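Local coordinates for protein alpha-amylase (Eisenia fetida, PDB 6M4K) that probably cleaves internal alpha-1,4-glucosidic linkages of starch-like polysaccharides, as a calcium- and chloride-dependent glycoside hydrolase of family 13, at residues C450-C455 / M492-V497; M324-T329 / H386-M391. All blocks are in the same frame, centred on the assembly; numbering follows the deposited sequence. Where two conformers were deposited one is given.

Contact 1 (C450-C455 / M492-V497); sequences CDVISC and MIAIHV
D451 and V452 dock on A494 through two hydrogen bonds, where the loop after strand 447-449 meets strand 492-496 in the all-beta C-terminal domain. A494 N donates to D451 OD1 at 3.0 Å, meeting that oxygen on the anti side, 29° out of the carboxylate plane, and A494 O receives V452 N at 2.9 Å. The backbone N and O of A494 are thus both taken up by the loop. Apolar contacts follow the same line. The methyl of A494 touches both V452 and I453, with CB 3.9 Å from V452 CG2 and 4.0 Å from I453 CG1; I453 CD1 reaches CE of M492 in one of the two conformers of that methionine, the two side chains crossing at about a right angle, and V452 CG1 comes obliquely to the H496 ring. Two waters extend the junction: one bridges C450 O and H496 N, the other D451 OD2 and M492 O.

What fixes the carboxylate is an Asx turn. With CG of D451 anti to the backbone N (chi1 166°), OD1 also accepts I453 N at 3.0 Å, from the face opposite to A494 N. OD2 receives S454 OG, itself bonded to R470 N. Further out, the disulfides C450-C462 and C455-C469 tether both ends of the loop segment, and M394 of helix 389-401 packs on I453 and A494. At the far end of the strand the H496 ring is fixed by ND1, which donates to V497 O at 2.8 Å, the oxygen lying close to the ring plane.

Contact 2 (M324-T329 / H386-M391); sequences MYKIAT and HRWREM. With SO4 (sulfate ion), chain F.
K326 and E390 form the charged part of this helix contact: K326 NZ donates to E390 OE2 at 3.2 Å in a salt bridge, approaching from above the carboxylate plane. N490 serves both ends, its OD1 taking K326 NZ and its ND2 giving to E390 OE2. R389 adds a long, purely electrostatic pairing to the same oxygen. K326 CD lies 3.5 Å from E390 CD, and the lysine's bend at chi3 (-78°) then turns CE and NZ toward OE2. A methionine in place of K326 would probably leave E390 without its lysine charge and N490 OD1 without this donor.

The remaining contacts are van der Waals. K326 CG sits at the edge of the W388 ring, 3.8 Å from CZ3, and W388 CZ3 in turn lies at the edge of the Y325 ring. In one of two M391 conformers, its CE methyl touches both Y325 CD2, at 3.7 Å, and the T329 hydroxyl oxygen OG1.

Among bonds within helix 322-334, T329 OG1 donates to Y325 O and lies over the tyrosine ring centre. A sulfate, probably from crystallisation, accepts M324 N. W388 is the N-cap residue of helix 389-401, which packs against helix 322-334 in the outer helical layer of the family 13 TIM barrel, around its parallel strands.

Overall arrangement
From the N terminus the chain builds the eight-stranded parallel barrel. After strand 295-297 it enters helix 322-334, passes through strand 339-344, the last of the barrel, and returns in helix 389-401, where contact 2 closes a loop of 56 intervening residues. It then runs into the C-terminal all-beta domain; contact 1 closes a second, shorter loop there, joining the segment after strand 447-449 to strand 492-496. The two loops follow in series, neither nesting nor crossing, with centres about 13 Å apart. They meet at R389, whose NE probably donates to I453 O at 2.9 Å. N490, just before that strand, also packs on I453 and so lies at both contacts, which bear on the junction between barrel helices and C-terminal domain.

Contact 1 (C450-C455 / M492-V497)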
loop_
_atom_site.group_PDB
_atom_site.type_symbol
_atom_site.label_atom_id
_atom_site.label_comp_id
_atom_site.label_asym_id
_atom_site.label_seq_id
_atom_site.Cartn_x
_atom_site.Cartn_y
_atom_site.Cartn_z
ATOM N N CYS A 450 18.619 3.182 -23.020
ATOM C CA CYS A 450 18.612 1.806 -22.551
ATOM C C CYS A 450 17.251 1.460 -21.965
ATOM O O CYS A 450 16.585 2.304 -21.353
ATOM C CB CYS A 450 19.663 1.576 -21.466
ATOM S SG CYS A 450 21.320 2.103 -21.914
ATOM N N ASP A 451 16.856 0.203 -22.142
ATOM C CA ASP A 451 15.645 -0.314 -21.523
ATOM C C ASP A 451 15.878 -0.462 -20.024
ATOM O O ASP A 451 16.628 -1.340 -19.584
ATOM C CB ASP A 451 15.293 -1.661 -22.139
ATOM C CG ASP A 451 14.257 -2.400 -21.333
ATOM O OD1 ASP A 451 13.338 -1.732 -20.807
ATOM O OD2 ASP A 451 14.357 -3.633 -21.197
ATOM N N VAL A 452 15.212 0.378 -19.226
ATOM C CA VAL A 452 15.436 0.354 -17.782
ATOM C C VAL A 452 14.752 -0.815 -17.100
ATOM O O VAL A 452 14.996 -1.057 -15.914
ATOM C CB VAL A 452 15.111 1.696 -17.097
ATOM C CG1 VAL A 452 15.959 2.797 -17.684
ATOM C CG2 VAL A 452 13.620 2.018 -17.211
ATOM N N ILE A 453 13.915 -1.563 -17.824
ATOM C CA ILE A 453 13.376 -2.793 -17.254
ATOM C C ILE A 453 14.475 -3.840 -17.120
ATOM O O ILE A 453 14.562 -4.535 -16.106
ATOM C CB ILE A 453 12.194 -3.312 -18.096
ATOM C CG1 ILE A 453 11.070 -2.271 -18.160
ATOM C CG2 ILE A 453 11.673 -4.643 -17.543
ATOM C CD1 ILE A 453 10.456 -1.945 -16.819
ATOM N N SER A 454 15.324 -3.968 -18.147
ATOM C CA SER A 454 16.366 -4.993 -18.184
ATOM C C SER A 454 17.759 -4.471 -17.855
ATOM O O SER A 454 18.625 -5.272 -17.477
ATOM C CB SER A 454 16.397 -5.669 -19.564
ATOM O OG SER A 454 16.739 -4.763 -20.595
ATOM N N CYS A 455 17.997 -3.171 -17.974
ATOM C CA CYS A 455 19.315 -2.583 -17.789
ATOM C C CYS A 455 19.336 -1.720 -16.534
ATOM O O CYS A 455 18.293 -1.331 -15.999
ATOM C CB CYS A 455 19.705 -1.736 -19.002
ATOM S SG CYS A 455 19.525 -2.605 -20.583
ATOM N N MET A 492 8.455 -5.950 -21.864
ATOM C CA MET A 492 8.219 -4.512 -21.876
ATOM C C MET A 492 9.551 -3.807 -22.032
ATOM O O MET A 492 10.585 -4.314 -21.587
ATOM C CB MET A 492 7.683 -4.010 -20.537
ATOM C CG MET A 492 6.478 -4.698 -20.011
ATOM S SD MET A 492 6.058 -3.941 -18.440
ATOM C CE MET A 492 7.324 -4.614 -17.368
ATOM N N ILE A 493 9.512 -2.630 -22.630
ATOM C CA ILE A 493 10.676 -1.767 -22.731
ATOM C C ILE A 493 10.260 -0.405 -22.211
ATOM O O ILE A 493 9.220 0.119 -22.618
ATOM C CB ILE A 493 11.185 -1.666 -24.180
ATOM C CG1 ILE A 493 11.811 -2.997 -24.609
ATOM C CG2 ILE A 493 12.169 -0.513 -24.320
ATOM C CD1 ILE A 493 12.335 -2.983 -26.033
ATOM N N ALA A 494 11.063 0.164 -21.320
ATOM C CA ALA A 494 10.814 1.507 -20.815
ATOM C C ALA A 494 12.087 2.319 -20.974
ATOM O O ALA A 494 13.165 1.863 -20.579
ATOM C CB ALA A 494 10.385 1.465 -19.344
ATOM N N ILE A 495 11.965 3.505 -21.551
ATOM C CA ILE A 495 13.105 4.380 -21.778
ATOM C C ILE A 495 12.756 5.771 -21.272
ATOM O O ILE A 495 11.591 6.186 -21.289
ATOM C CB ILE A 495 13.537 4.415 -23.267
ATOM C CG1 ILE A 495 12.378 4.866 -24.155
ATOM C CG2 ILE A 495 14.055 3.049 -23.712
ATOM C CD1 ILE A 495 12.771 5.093 -25.630
ATOM N N HIS A 496 13.766 6.493 -20.796
ATOM C CA HIS A 496 13.496 7.837 -20.296
ATOM C C HIS A 496 14.764 8.669 -20.345
ATOM O O HIS A 496 15.868 8.140 -20.465
ATOM C CB HIS A 496 12.868 7.836 -18.883
ATOM C CG HIS A 496 13.744 7.260 -17.808
ATOM N ND1 HIS A 496 14.790 7.953 -17.236
ATOM C CD2 HIS A 496 13.698 6.065 -17.172
ATOM C CE1 HIS A 496 15.364 7.199 -16.313
ATOM N NE2 HIS A 496 14.719 6.047 -16.252
ATOM N N VAL A 497 14.579 9.983 -20.250
ATOM C CA VAL A 497 15.706 10.896 -20.313
ATOM C C VAL A 497 16.472 10.859 -18.999
ATOM O O VAL A 497 15.996 10.357 -17.983
ATOM C CB VAL A 497 15.253 12.321 -20.660
ATOM C CG1 VAL A 497 14.585 12.324 -22.016
ATOM C CG2 VAL A 497 14.313 12.870 -19.588
HETATM O O HOH W 1 16.201 4.968 -21.083
HETATM O O HOH W 2 12.748 -5.716 -20.793
#

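Contact 2 (M324-T329 / H386-M391)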
loop_
_atom_site.group_PDB
_atom_site.type_symbol
_atom_site.label_atom_id
_atom_site.label_comp_id
_atom_site.label_asym_id
_atom_site.label_seq_id
_atom_site.Cartn_x
_atom_site.Cartn_y
_atom_site.Cartn_z
ATOM N N MET A 324 3.555 -11.221 -14.344
ATOM C CA MET A 324 2.379 -10.375 -14.516
ATOM C C MET A 324 2.361 -9.238 -13.502
ATOM O O MET A 324 1.939 -8.124 -13.819
ATOM C CB MET A 324 1.124 -11.219 -14.358
ATOM C CG MET A 324 0.882 -12.164 -15.527
ATOM S SD MET A 324 -0.736 -12.955 -15.431
ATOM C CE MET A 324 -0.474 -14.035 -14.051
ATOM N N TYR A 325 2.790 -9.513 -12.273
ATOM C CA TYR A 325 2.843 -8.481 -11.239
ATOM C C TYR A 325 3.751 -7.331 -11.643
ATOM O O TYR A 325 3.430 -6.160 -11.402
ATOM C CB TYR A 325 3.381 -9.133 -9.981
ATOM C CG TYR A 325 3.352 -8.333 -8.703
ATOM C CD1 TYR A 325 2.154 -7.956 -8.106
ATOM C CD2 TYR A 325 4.528 -8.039 -8.034
ATOM C CE1 TYR A 325 2.136 -7.272 -6.892
ATOM C CE2 TYR A 325 4.518 -7.359 -6.829
ATOM C CZ TYR A 325 3.324 -6.974 -6.270
ATOM O OH TYR A 325 3.353 -6.333 -5.056
ATOM N N LYS A 326 4.889 -7.638 -12.257
ATOM C CA LYS A 326 5.782 -6.580 -12.710
ATOM C C LYS A 326 5.160 -5.781 -13.845
ATOM O O LYS A 326 5.371 -4.567 -13.940
ATOM C CB LYS A 326 7.123 -7.167 -13.143
ATOM C CG LYS A 326 7.980 -7.633 -11.982
ATOM C CD LYS A 326 9.292 -8.206 -12.480
ATOM C CE LYS A 326 9.108 -9.608 -13.006
ATOM N NZ LYS A 326 10.421 -10.194 -13.413
ATOM N N ILE A 327 4.418 -6.443 -14.738
ATOM C CA ILE A 327 3.740 -5.717 -15.811
ATOM C C ILE A 327 2.728 -4.734 -15.230
ATOM O O ILE A 327 2.686 -3.558 -15.607
ATOM C CB ILE A 327 3.076 -6.698 -16.791
ATOM C CG1 ILE A 327 4.143 -7.491 -17.543
ATOM C CG2 ILE A 327 2.184 -5.939 -17.767
ATOM C CD1 ILE A 327 3.573 -8.652 -18.353
ATOM N N ALA A 328 1.883 -5.215 -14.320
ATOM C CA ALA A 328 0.868 -4.356 -13.717
ATOM C C ALA A 328 1.503 -3.204 -12.949
ATOM O O ALA A 328 1.023 -2.066 -13.019
ATOM C CB ALA A 328 -0.016 -5.185 -12.788
ATOM N N THR A 329 2.568 -3.484 -12.191
ATOM C CA THR A 329 3.231 -2.436 -11.416
ATOM C C THR A 329 3.903 -1.427 -12.336
ATOM O O THR A 329 3.847 -0.216 -12.084
ATOM C CB THR A 329 4.237 -3.052 -10.434
ATOM O OG1 THR A 329 3.567 -3.964 -9.552
ATOM C CG2 THR A 329 4.905 -1.958 -9.606
ATOM N N HIS A 386 10.162 -3.902 -3.530
ATOM C CA HIS A 386 10.608 -2.535 -3.770
ATOM C C HIS A 386 12.067 -2.473 -4.198
ATOM O O HIS A 386 12.488 -1.467 -4.778
ATOM C CB HIS A 386 10.387 -1.691 -2.514
ATOM C CG HIS A 386 11.254 -2.091 -1.369
ATOM N ND1 HIS A 386 11.044 -3.242 -0.638
ATOM C CD2 HIS A 386 12.356 -1.504 -0.849
ATOM C CE1 HIS A 386 11.977 -3.338 0.292
ATOM N NE2 HIS A 386 12.787 -2.298 0.183
ATOM N N ARG A 387 12.837 -3.534 -3.927
ATOM C CA ARG A 387 14.216 -3.662 -4.381
ATOM C C ARG A 387 14.366 -4.414 -5.699
ATOM O O ARG A 387 15.501 -4.598 -6.158
ATOM C CB ARG A 387 15.075 -4.345 -3.311
ATOM C CG ARG A 387 15.354 -3.531 -2.057
ATOM C CD ARG A 387 16.706 -3.940 -1.492
ATOM N NE ARG A 387 17.044 -3.297 -0.231
ATOM C CZ ARG A 387 18.286 -3.245 0.240
ATOM N NH1 ARG A 387 19.276 -3.782 -0.465
ATOM N NH2 ARG A 387 18.546 -2.650 1.396
ATOM N N TRP A 388 13.281 -4.871 -6.319
ATOM C CA TRP A 388 13.397 -5.467 -7.645
ATOM C C TRP A 388 13.736 -4.378 -8.649
ATOM O O TRP A 388 13.133 -3.301 -8.634
ATOM C CB TRP A 388 12.078 -6.111 -8.061
ATOM C CG TRP A 388 11.621 -7.293 -7.243
ATOM C CD1 TRP A 388 12.191 -7.798 -6.113
ATOM C CD2 TRP A 388 10.477 -8.107 -7.514
ATOM N NE1 TRP A 388 11.468 -8.889 -5.660
ATOM C CE2 TRP A 388 10.411 -9.094 -6.510
ATOM C CE3 TRP A 388 9.503 -8.097 -8.518
ATOM C CZ2 TRP A 388 9.414 -10.066 -6.488
ATOM C CZ3 TRP A 388 8.509 -9.057 -8.488
ATOM C CH2 TRP A 388 8.473 -10.028 -7.479
ATOM N N ARG A 389 14.679 -4.666 -9.553
ATOM C CA ARG A 389 15.090 -3.660 -10.527
ATOM C C ARG A 389 13.907 -3.166 -11.351
ATOM O O ARG A 389 13.808 -1.971 -11.660
ATOM C CB ARG A 389 16.187 -4.213 -11.449
ATOM C CG ARG A 389 16.704 -3.200 -12.484
ATOM C CD ARG A 389 17.620 -3.872 -13.516
ATOM N NE ARG A 389 16.819 -4.794 -14.308
ATOM C CZ ARG A 389 16.790 -6.110 -14.149
ATOM N NH1 ARG A 389 17.573 -6.710 -13.256
ATOM N NH2 ARG A 389 15.962 -6.826 -14.904
ATOM N N GLU A 390 13.007 -4.074 -11.744
ATOM C CA GLU A 390 11.860 -3.669 -12.544
ATOM C C GLU A 390 10.997 -2.666 -11.793
ATOM O O GLU A 390 10.409 -1.766 -12.408
ATOM C CB GLU A 390 11.045 -4.896 -12.953
ATOM C CG GLU A 390 11.828 -5.932 -13.784
ATOM C CD GLU A 390 12.520 -7.013 -12.956
ATOM O OE1 GLU A 390 12.789 -6.820 -11.750
ATOM O OE2 GLU A 390 12.792 -8.096 -13.524
ATOM N N MET A 391 10.943 -2.784 -10.466
ATOM C CA MET A 391 10.189 -1.835 -9.652
ATOM C C MET A 391 10.956 -0.536 -9.455
ATOM O O MET A 391 10.448 0.541 -9.756
ATOM C CB MET A 391 9.862 -2.440 -8.288
ATOM C CG MET A 391 8.548 -3.163 -8.240
ATOM S SD MET A 391 8.463 -4.499 -9.449
ATOM C CE MET A 391 7.013 -5.376 -8.875
HETATM S S SO4 F . 3.642 -15.377 -13.848
HETATM O O1 SO4 F . 3.021 -14.054 -13.830
HETATM O O2 SO4 F . 3.523 -15.918 -15.197
HETATM O O3 SO4 F . 5.054 -15.234 -13.484
HETATM O O4 SO4 F . 2.980 -16.257 -12.887
#